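Local coordinates for protein P91 (Metagenome, PDB 4ZI5) that hydrolyses phosphotriesters as a promiscuous activity and is an alpha/beta hydrolase related to dienelactone hydrolases, at residues A[68-73]-A[243-248]; A[158-163]-A[192-197]; A[24-29]-A[104-109]. One frame throughout, in Å; residues are numbered along the deposited sequence. Where two conformers were deposited one is given.

Contact 1 of 3, residues A[68-73]-A[243-248]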
loop_
_atom_site.group_PDB
_atom_site.type_symbol
_atom_site.label_atom_id
_atom_site.label_comp_id
_atom_site.label_asym_id
_atom_site.label_seq_id
_atom_site.Cartn_x
_atom_site.Cartn_y
_atom_site.Cartn_z
ATOM N N LEU A 68 16.572 1.996 -11.921
ATOM C CA LEU A 68 16.156 2.963 -10.885
ATOM C C LEU A 68 17.294 3.587 -10.122
ATOM O O LEU A 68 17.044 4.366 -9.196
ATOM C CB LEU A 68 15.174 2.304 -9.895
ATOM C CG LEU A 68 13.862 1.856 -10.521
ATOM C CD1 LEU A 68 13.109 0.948 -9.577
ATOM C CD2 LEU A 68 12.997 3.063 -10.905
ATOM N N GLY A 69 18.542 3.247 -10.475
ATOM C CA GLY A 69 19.722 3.827 -9.847
ATOM C C GLY A 69 20.357 2.971 -8.742
ATOM O O GLY A 69 21.247 3.439 -8.052
ATOM N N PHE A 70 19.916 1.723 -8.576
ATOM C CA PHE A 70 20.465 0.842 -7.552
ATOM C C PHE A 70 21.505 -0.121 -8.144
ATOM O O PHE A 70 21.623 -0.279 -9.351
ATOM C CB PHE A 70 19.331 0.067 -6.879
ATOM C CG PHE A 70 18.279 0.970 -6.289
ATOM C CD1 PHE A 70 18.599 1.810 -5.251
ATOM C CD2 PHE A 70 17.021 1.036 -6.838
ATOM C CE1 PHE A 70 17.646 2.698 -4.719
ATOM C CE2 PHE A 70 16.071 1.889 -6.319
ATOM C CZ PHE A 70 16.388 2.732 -5.272
ATOM N N ALA A 71 22.263 -0.734 -7.270
ATOM C CA ALA A 71 23.122 -1.851 -7.628
ATOM C C ALA A 71 22.429 -3.094 -7.092
ATOM O O ALA A 71 22.130 -3.155 -5.902
ATOM C CB ALA A 71 24.474 -1.667 -6.987
ATOM N N ALA A 72 22.146 -4.073 -7.942
ATOM C CA ALA A 72 21.243 -5.169 -7.544
ATOM C C ALA A 72 21.855 -6.529 -7.817
ATOM O O ALA A 72 22.312 -6.765 -8.921
ATOM C CB ALA A 72 19.913 -5.064 -8.286
ATOM N N LEU A 73 21.859 -7.399 -6.815
ATOM C CA LEU A 73 22.322 -8.766 -6.982
ATOM C C LEU A 73 21.171 -9.751 -6.954
ATOM O O LEU A 73 20.514 -9.917 -5.933
ATOM C CB LEU A 73 23.285 -9.161 -5.866
ATOM C CG LEU A 73 23.851 -10.581 -5.987
ATOM C CD1 LEU A 73 24.887 -10.670 -7.110
ATOM C CD2 LEU A 73 24.477 -11.011 -4.683
ATOM N N ASN A 243 8.706 3.607 -4.104
ATOM C CA ASN A 243 8.431 4.694 -3.165
ATOM C C ASN A 243 9.131 4.553 -1.827
ATOM O O ASN A 243 9.713 5.544 -1.309
ATOM C CB ASN A 243 6.917 4.868 -2.945
ATOM C CG ASN A 243 6.163 5.344 -4.194
ATOM O OD1 ASN A 243 4.968 5.077 -4.343
ATOM N ND2 ASN A 243 6.843 6.070 -5.083
ATOM N N LEU A 244 9.099 3.353 -1.252
ATOM C CA LEU A 244 9.770 3.110 0.005
ATOM C C LEU A 244 11.293 3.319 -0.113
ATOM O O LEU A 244 11.893 3.923 0.754
ATOM C CB LEU A 244 9.480 1.702 0.522
ATOM C CG LEU A 244 10.068 1.326 1.883
ATOM C CD1 LEU A 244 9.443 2.178 2.995
ATOM C CD2 LEU A 244 9.853 -0.155 2.163
ATOM N N PHE A 245 11.906 2.813 -1.185
ATOM C CA PHE A 245 13.320 3.013 -1.397
ATOM C C PHE A 245 13.685 4.504 -1.581
ATOM O O PHE A 245 14.693 4.953 -1.033
ATOM C CB PHE A 245 13.808 2.205 -2.616
ATOM C CG PHE A 245 13.797 0.719 -2.412
ATOM C CD1 PHE A 245 13.542 0.134 -1.176
ATOM C CD2 PHE A 245 14.091 -0.116 -3.494
ATOM C CE1 PHE A 245 13.568 -1.246 -1.020
ATOM C CE2 PHE A 245 14.115 -1.487 -3.338
ATOM C CZ PHE A 245 13.844 -2.053 -2.109
ATOM N N SER A 246 12.865 5.245 -2.322
ATOM C CA SER A 246 13.109 6.682 -2.530
ATOM C C SER A 246 12.999 7.445 -1.216
ATOM O O SER A 246 13.833 8.305 -0.923
ATOM C CB SER A 246 12.162 7.260 -3.579
ATOM O OG SER A 246 10.849 7.381 -3.090
ATOM N N GLU A 247 12.005 7.092 -0.410
ATOM C CA GLU A 247 11.833 7.675 0.931
ATOM C C GLU A 247 13.047 7.399 1.842
ATOM O O GLU A 247 13.539 8.296 2.545
ATOM C CB GLU A 247 10.554 7.109 1.576
ATOM C CG GLU A 247 10.301 7.559 3.025
ATOM C CD GLU A 247 9.270 6.703 3.745
ATOM O OE1 GLU A 247 8.295 6.197 3.136
ATOM O OE2 GLU A 247 9.429 6.512 4.965
ATOM N N LEU A 248 13.478 6.153 1.896
ATOM C CA LEU A 248 14.503 5.756 2.863
ATOM C C LEU A 248 15.960 5.985 2.429
ATOM O O LEU A 248 16.818 6.218 3.288
ATOM C CB LEU A 248 14.304 4.306 3.266
ATOM C CG LEU A 248 13.009 3.992 3.976
ATOM C CD1 LEU A 248 12.906 2.491 4.120
ATOM C CD2 LEU A 248 12.893 4.692 5.333
#

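Contact 2 of 3, residues A[158-163]-A[192-197]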
loop_
_atom_site.group_PDB
_atom_site.type_symbol
_atom_site.label_atom_id
_atom_site.label_comp_id
_atom_site.label_asym_id
_atom_site.label_seq_id
_atom_site.Cartn_x
_atom_site.Cartn_y
_atom_site.Cartn_z
ATOM N N LEU A 158 6.826 -17.165 7.197
ATOM C CA LEU A 158 6.737 -18.033 8.374
ATOM C C LEU A 158 6.613 -17.202 9.644
ATOM O O LEU A 158 7.198 -16.127 9.728
ATOM C CB LEU A 158 8.013 -18.908 8.485
ATOM C CG LEU A 158 8.097 -20.172 7.628
ATOM C CD1 LEU A 158 8.232 -19.884 6.145
ATOM C CD2 LEU A 158 9.269 -21.053 8.071
ATOM N N PRO A 159 5.911 -17.720 10.665
ATOM C CA PRO A 159 6.047 -17.107 11.983
ATOM C C PRO A 159 7.497 -17.166 12.455
ATOM O O PRO A 159 8.272 -18.057 12.027
ATOM C CB PRO A 159 5.182 -17.992 12.905
ATOM C CG PRO A 159 4.466 -18.960 12.028
ATOM C CD PRO A 159 5.155 -18.991 10.707
ATOM N N GLU A 160 7.852 -16.246 13.334
ATOM C CA GLU A 160 9.248 -16.124 13.788
ATOM C C GLU A 160 9.685 -17.364 14.594
ATOM O O GLU A 160 8.855 -18.102 15.090
ATOM C CB GLU A 160 9.415 -14.872 14.640
ATOM C CG GLU A 160 8.852 -15.021 16.062
ATOM C CD GLU A 160 8.718 -13.725 16.837
ATOM O OE1 GLU A 160 8.086 -13.776 17.924
ATOM O OE2 GLU A 160 9.246 -12.667 16.403
ATOM N N MET A 161 10.996 -17.548 14.713
ATOM C CA MET A 161 11.594 -18.500 15.652
ATOM C C MET A 161 11.723 -17.896 17.041
ATOM O O MET A 161 11.980 -16.693 17.183
ATOM C CB MET A 161 13.017 -18.876 15.212
ATOM C CG MET A 161 13.125 -19.450 13.819
ATOM S SD MET A 161 14.820 -19.944 13.459
ATOM C CE MET A 161 14.787 -21.526 14.306
ATOM N N ALA A 162 11.618 -18.735 18.078
ATOM C CA ALA A 162 11.977 -18.294 19.436
ATOM C C ALA A 162 13.376 -17.667 19.401
ATOM O O ALA A 162 14.307 -18.251 18.840
ATOM C CB ALA A 162 11.947 -19.467 20.427
ATOM N N GLY A 163 13.517 -16.480 19.989
ATOM C CA GLY A 163 14.769 -15.721 19.966
ATOM C C GLY A 163 14.842 -14.629 18.908
ATOM O O GLY A 163 15.759 -13.806 18.934
ATOM N N MET A 192 2.063 -9.881 11.494
ATOM C CA MET A 192 1.727 -8.483 11.759
ATOM C C MET A 192 1.814 -8.195 13.265
ATOM O O MET A 192 2.286 -7.139 13.673
ATOM C CB MET A 192 0.341 -8.128 11.175
ATOM C CG MET A 192 0.382 -7.820 9.679
ATOM S SD MET A 192 -1.249 -7.316 9.020
ATOM C CE MET A 192 -1.756 -8.963 8.655
ATOM N N ASP A 193 1.366 -9.147 14.074
ATOM C CA ASP A 193 1.424 -9.006 15.547
ATOM C C ASP A 193 2.861 -8.962 16.072
ATOM O O ASP A 193 3.135 -8.253 17.029
ATOM C CB ASP A 193 0.642 -10.132 16.209
ATOM C CG ASP A 193 -0.856 -9.910 16.158
ATOM O OD1 ASP A 193 -1.315 -8.761 15.874
ATOM O OD2 ASP A 193 -1.592 -10.869 16.452
ATOM N N GLU A 194 3.780 -9.663 15.396
ATOM C CA GLU A 194 5.226 -9.557 15.719
ATOM C C GLU A 194 5.707 -8.157 15.415
ATOM O O GLU A 194 6.389 -7.530 16.233
ATOM C CB GLU A 194 6.059 -10.552 14.911
ATOM C CG GLU A 194 5.758 -12.010 15.205
ATOM C CD GLU A 194 6.311 -12.963 14.138
ATOM O OE1 GLU A 194 7.040 -12.526 13.208
ATOM O OE2 GLU A 194 6.016 -14.166 14.213
ATOM N N PHE A 195 5.337 -7.644 14.231
ATOM C CA PHE A 195 5.736 -6.286 13.852
ATOM C C PHE A 195 5.203 -5.228 14.823
ATOM O O PHE A 195 5.926 -4.288 15.193
ATOM C CB PHE A 195 5.253 -5.913 12.450
ATOM C CG PHE A 195 5.764 -6.775 11.340
ATOM C CD1 PHE A 195 6.943 -7.523 11.442
ATOM C CD2 PHE A 195 5.079 -6.790 10.143
ATOM C CE1 PHE A 195 7.380 -8.289 10.374
ATOM C CE2 PHE A 195 5.527 -7.540 9.075
ATOM C CZ PHE A 195 6.681 -8.279 9.190
ATOM N N ARG A 196 3.939 -5.383 15.221
ATOM C CA ARG A 196 3.312 -4.500 16.222
ATOM C C ARG A 196 4.053 -4.529 17.559
ATOM O O ARG A 196 4.413 -3.478 18.107
ATOM C CB ARG A 196 1.866 -4.923 16.469
ATOM C CG ARG A 196 0.889 -4.595 15.356
ATOM C CD ARG A 196 -0.558 -4.834 15.801
ATOM N NE ARG A 196 -1.506 -4.513 14.753
ATOM C CZ ARG A 196 -2.073 -5.410 13.964
ATOM N NH1 ARG A 196 -1.780 -6.700 14.103
ATOM N NH2 ARG A 196 -2.926 -5.029 13.018
ATOM N N ARG A 197 4.287 -5.739 18.061
ATOM C CA ARG A 197 4.993 -5.958 19.344
ATOM C C ARG A 197 6.331 -5.232 19.380
ATOM O O ARG A 197 6.652 -4.568 20.349
ATOM C CB ARG A 197 5.184 -7.469 19.582
ATOM C CG ARG A 197 5.898 -7.858 20.890
ATOM C CD ARG A 197 6.408 -9.288 20.863
ATOM N NE ARG A 197 7.395 -9.435 19.794
ATOM C CZ ARG A 197 7.618 -10.530 19.070
ATOM N NH1 ARG A 197 6.952 -11.660 19.282
ATOM N NH2 ARG A 197 8.521 -10.494 18.106
#

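Contact 3 of 3, residues A[24-29]-A[104-109]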
loop_
_atom_site.group_PDB
_atom_site.type_symbol
_atom_site.label_atom_id
_atom_site.label_comp_id
_atom_site.label_asym_id
_atom_site.label_seq_id
_atom_site.Cartn_x
_atom_site.Cartn_y
_atom_site.Cartn_z
ATOM N N GLY A 24 29.783 -21.813 3.088
ATOM C CA GLY A 24 30.447 -23.080 3.468
ATOM C C GLY A 24 30.940 -23.815 2.228
ATOM O O GLY A 24 31.664 -23.244 1.417
ATOM N N ALA A 25 30.496 -25.059 2.042
ATOM C CA ALA A 25 30.891 -25.861 0.882
ATOM C C ALA A 25 30.082 -25.571 -0.385
ATOM O O ALA A 25 30.378 -26.119 -1.431
ATOM C CB ALA A 25 30.801 -27.353 1.218
ATOM N N THR A 26 29.036 -24.753 -0.298
ATOM C CA THR A 26 28.174 -24.511 -1.457
ATOM C C THR A 26 28.677 -23.306 -2.224
ATOM O O THR A 26 28.867 -22.244 -1.636
ATOM C CB THR A 26 26.721 -24.311 -1.012
ATOM O OG1 THR A 26 26.283 -25.515 -0.383
ATOM C CG2 THR A 26 25.808 -23.996 -2.200
ATOM N N ARG A 27 28.925 -23.476 -3.524
ATOM C CA ARG A 27 29.356 -22.373 -4.384
ATOM C C ARG A 27 28.140 -21.798 -5.080
ATOM O O ARG A 27 27.358 -22.543 -5.695
ATOM C CB ARG A 27 30.353 -22.836 -5.424
ATOM C CG ARG A 27 31.646 -23.348 -4.808
ATOM C CD ARG A 27 32.770 -23.378 -5.837
ATOM N NE ARG A 27 34.034 -23.658 -5.194
ATOM C CZ ARG A 27 34.741 -22.800 -4.455
ATOM N NH1 ARG A 27 34.352 -21.555 -4.261
ATOM N NH2 ARG A 27 35.880 -23.203 -3.912
ATOM N N CYS A 28 27.984 -20.484 -4.973
ATOM C CA CYS A 28 26.860 -19.774 -5.546
ATOM C C CYS A 28 27.313 -18.865 -6.681
ATOM O O CYS A 28 28.426 -18.343 -6.687
ATOM C CB CYS A 28 26.150 -18.970 -4.461
ATOM S SG CYS A 28 25.549 -19.973 -3.075
ATOM N N ILE A 29 26.439 -18.701 -7.664
ATOM C CA ILE A 29 26.705 -17.829 -8.791
ATOM C C ILE A 29 25.528 -16.882 -8.968
ATOM O O ILE A 29 24.520 -17.221 -9.583
ATOM C CB ILE A 29 26.945 -18.596 -10.091
ATOM C CG1 ILE A 29 27.853 -19.839 -9.862
ATOM C CG2 ILE A 29 27.573 -17.643 -11.093
ATOM C CD1 ILE A 29 27.696 -20.904 -10.935
ATOM N N ARG A 104 19.075 -18.977 6.666
ATOM C CA ARG A 104 19.577 -17.647 6.988
ATOM C C ARG A 104 21.027 -17.416 6.590
ATOM O O ARG A 104 21.350 -16.359 6.066
ATOM C CB ARG A 104 19.346 -17.333 8.462
ATOM C CG ARG A 104 17.868 -17.143 8.765
ATOM C CD ARG A 104 17.510 -17.242 10.258
ATOM N NE ARG A 104 16.059 -17.146 10.499
ATOM C CZ ARG A 104 15.473 -16.727 11.634
ATOM N NH1 ARG A 104 16.201 -16.341 12.692
ATOM N NH2 ARG A 104 14.138 -16.683 11.725
ATOM N N ARG A 105 21.881 -18.418 6.770
ATOM C CA ARG A 105 23.275 -18.297 6.354
ATOM C C ARG A 105 23.386 -18.174 4.853
ATOM O O ARG A 105 24.198 -17.407 4.360
ATOM C CB ARG A 105 24.126 -19.501 6.796
ATOM C CG ARG A 105 24.415 -19.587 8.272
ATOM C CD ARG A 105 25.525 -20.615 8.528
ATOM N NE ARG A 105 25.121 -21.990 8.209
ATOM C CZ ARG A 105 24.402 -22.785 9.008
ATOM N NH1 ARG A 105 23.935 -22.352 10.172
ATOM N NH2 ARG A 105 24.110 -24.018 8.616
ATOM N N ARG A 106 22.570 -18.926 4.132
ATOM C CA ARG A 106 22.555 -18.883 2.687
ATOM C C ARG A 106 22.115 -17.514 2.168
ATOM O O ARG A 106 22.695 -16.983 1.202
ATOM C CB ARG A 106 21.685 -20.020 2.127
ATOM C CG ARG A 106 21.775 -20.241 0.620
ATOM C CD ARG A 106 23.143 -20.640 0.137
ATOM N NE ARG A 106 23.599 -21.870 0.779
ATOM C CZ ARG A 106 23.239 -23.116 0.437
ATOM N NH1 ARG A 106 22.377 -23.353 -0.536
ATOM N NH2 ARG A 106 23.749 -24.146 1.114
ATOM N N ALA A 107 21.110 -16.929 2.816
ATOM C CA ALA A 107 20.685 -15.549 2.531
ATOM C C ALA A 107 21.758 -14.492 2.869
ATOM O O ALA A 107 22.039 -13.593 2.066
ATOM C CB ALA A 107 19.393 -15.235 3.263
ATOM N N GLN A 108 22.355 -14.599 4.055
ATOM C CA GLN A 108 23.449 -13.709 4.439
ATOM C C GLN A 108 24.629 -13.734 3.443
ATOM O O GLN A 108 25.243 -12.686 3.169
ATOM C CB GLN A 108 23.931 -14.032 5.843
ATOM C CG GLN A 108 25.013 -13.090 6.369
ATOM C CD GLN A 108 24.533 -11.680 6.569
ATOM O OE1 GLN A 108 23.498 -11.451 7.207
ATOM N NE2 GLN A 108 25.278 -10.708 6.043
ATOM N N ALA A 109 24.924 -14.913 2.883
ATOM C CA ALA A 109 26.004 -15.035 1.896
ATOM C C ALA A 109 25.710 -14.165 0.669
ATOM O O ALA A 109 26.617 -13.493 0.171
ATOM C CB ALA A 109 26.250 -16.485 1.490
#

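Contact 1 of 3, residues A[68-73]-A[243-248]
The rings of Phe70 and Phe245 meet in a T-shaped (edge-to-face) stack, the edge of Phe245 turned toward the face of Phe70, with centroids 5.6 Å apart and planes at 80°. The other face of Phe70 carries the carbonyl oxygen Leu68 O, 3.9 Å above the ring plane and offset toward the rim, while Phe70 CE2 lies close to the plane of the Phe245 ring at its edge. The pair belongs to the alpha/beta hydrolase fold: it joins the residue that leads into strand 71-74 to the end of helix 231-248, which packs on the central sheet.

The closest touch is made at the root of one side chain, where Phe70 CZ reaches Phe245 CB at 3.7 Å. In Phe245, CG lies anti to the carbonyl carbon and beside the backbone N (chi1 -69°), and this places CD2 4.0 Å from Phe70 CE2. Phenylalanine suits both places, because the backbones stand well apart, the alpha carbons of the two residues being 9.7 Å from each other, and flat apolar groups bridge that distance without bringing in a polar atom. Around the pair, Phe245 rests on Val45, Ala149 and Val151 of the sheet, and Phe70 on Pro43 and on Leu65 of helix 56-67.

Gly69 closes that helix in a Schellman motif; its positive phi of 98° would force a beta carbon against the preceding carbonyl, so glycine fits. Helix 231-248 also faces the second subunit, where Glu247 forms a salt bridge with Arg236 of that chain. Within the stacked pair, the same edge atom that meets Phe70 CE2 touches the neighbouring ring carbon too, Phe245 CD2 lying 4.1 Å from Phe70 CZ.

Contact 2 of 3, residues A[158-163]-A[192-197]
A salt bridge and a backbone-to-carboxylate hydrogen bond tie residues 158-163, in the long loop after strand 149-153, to helix 185-198 near the surface of the alpha/beta hydrolase fold. The loop connects two parallel strands of the central sheet, 149-153 and 171-177, and Glu160 carries most of the contact.

Arg197 grips the Glu160 carboxylate end-on with two nitrogens. Its NH1 donates to Glu160 OE1 at 2.8 Å. Its NH2 donates to Glu160 OE2 at 2.9 Å, using the syn lone pair, and this second bond is nearly straight at 171°. The two flat groups are almost coplanar, 13° apart, the geometry in which arginine and glutamate pair one nitrogen with each oxygen. The arginine reaches this position by bending at chi3, which brings its guanidinium back over its own helix until one face lies above Glu194 CA.

Glu194 approaches from the same helix and slides past Glu160 in the opposite direction, their carboxylates stacked and nearly parallel. Glu194 OE2 accepts the backbone Glu160 N at 2.9 Å, on its syn side and 27° out of the carboxylate plane. The two acids come close, Glu160 OE2 lying 3.9 Å from Glu194 OE1, a proximity probably eased because each has its own arginine: Arg197 for Glu160, and Arg142 for Glu194 through OE1. Arg142 also binds the carbonyl oxygen of Leu158, so it holds both sides together.

A glutamate is long enough at each place to span the gap between loop and helix. Pro159, lacking a backbone N-H and restricted in phi, leads the chain into Glu160, and Pro159 CA sits 3.7 Å from Glu194 OE2.

Contact 3 of 3, residues A[24-29]-A[104-109]
Strand 26-34 runs past helix 100-115 with the alpha carbons of Thr26 and Arg106 9.0 Å apart and those of Cys28 and Ala109 8.9 Å apart, a separation bridged largely by one arginine. Thr26 and Cys28, alternate residues of the strand, both point their side chains toward the helix.

Arg106 leaves the helix with CG anti to the backbone N (chi1 -170°), then bends at chi2 and chi3, which swings its guanidinium across to the strand. There Thr26 CG2 stands 3.7 Å above the guanidinium plane, over its centre, and the two side chains cross at about a right angle. Thr26 OG1 comes within 3.2 Å of Arg106 NH2, but the angle is too poor for a hydrogen bond. Threonine suits the place by offering a methyl to the flat cation, while Cys28 SG, small and only weakly polar, packs on the aliphatic part at 4.1 Å from Arg106 CD.

The charge is met by other partners: Arg106 NE forms a salt bridge with Asp23, and NH1 donates to the carbonyl oxygen of Met77. A leucine in place of Arg106 would probably cost Asp23 its salt-bridge partner and the Met77 carbonyl this donor, and leave Thr26 without the flat cation under its methyl.

Helix 100-115 thus lies between strand 26-34, itself paired with strand 15-23, and helix 132-142, on which Ala107 packs.

Overall arrangement
The three contacts spread over one alpha/beta hydrolase domain, their centres about 24 to 26 Å apart. Along the chain contact 3 opens first and crosses contact 1, whose segments alternate with its own; contact 2 follows contact 3 and lies wholly between the two segments of contact 1. Contacts 1 and 3 reach neighbouring strands of the same sheet, 71-74 and 26-34, which pair antiparallel. Contacts 2 and 3 touch directly, Met161 CG lying 3.6 Å from Arg104 NH2. Helices 231-248, 185-198 and 100-115 are thereby each tied to a strand or loop distant in sequence. Contacts 1 and 2 also have residues reaching the second subunit; contact 3 does not.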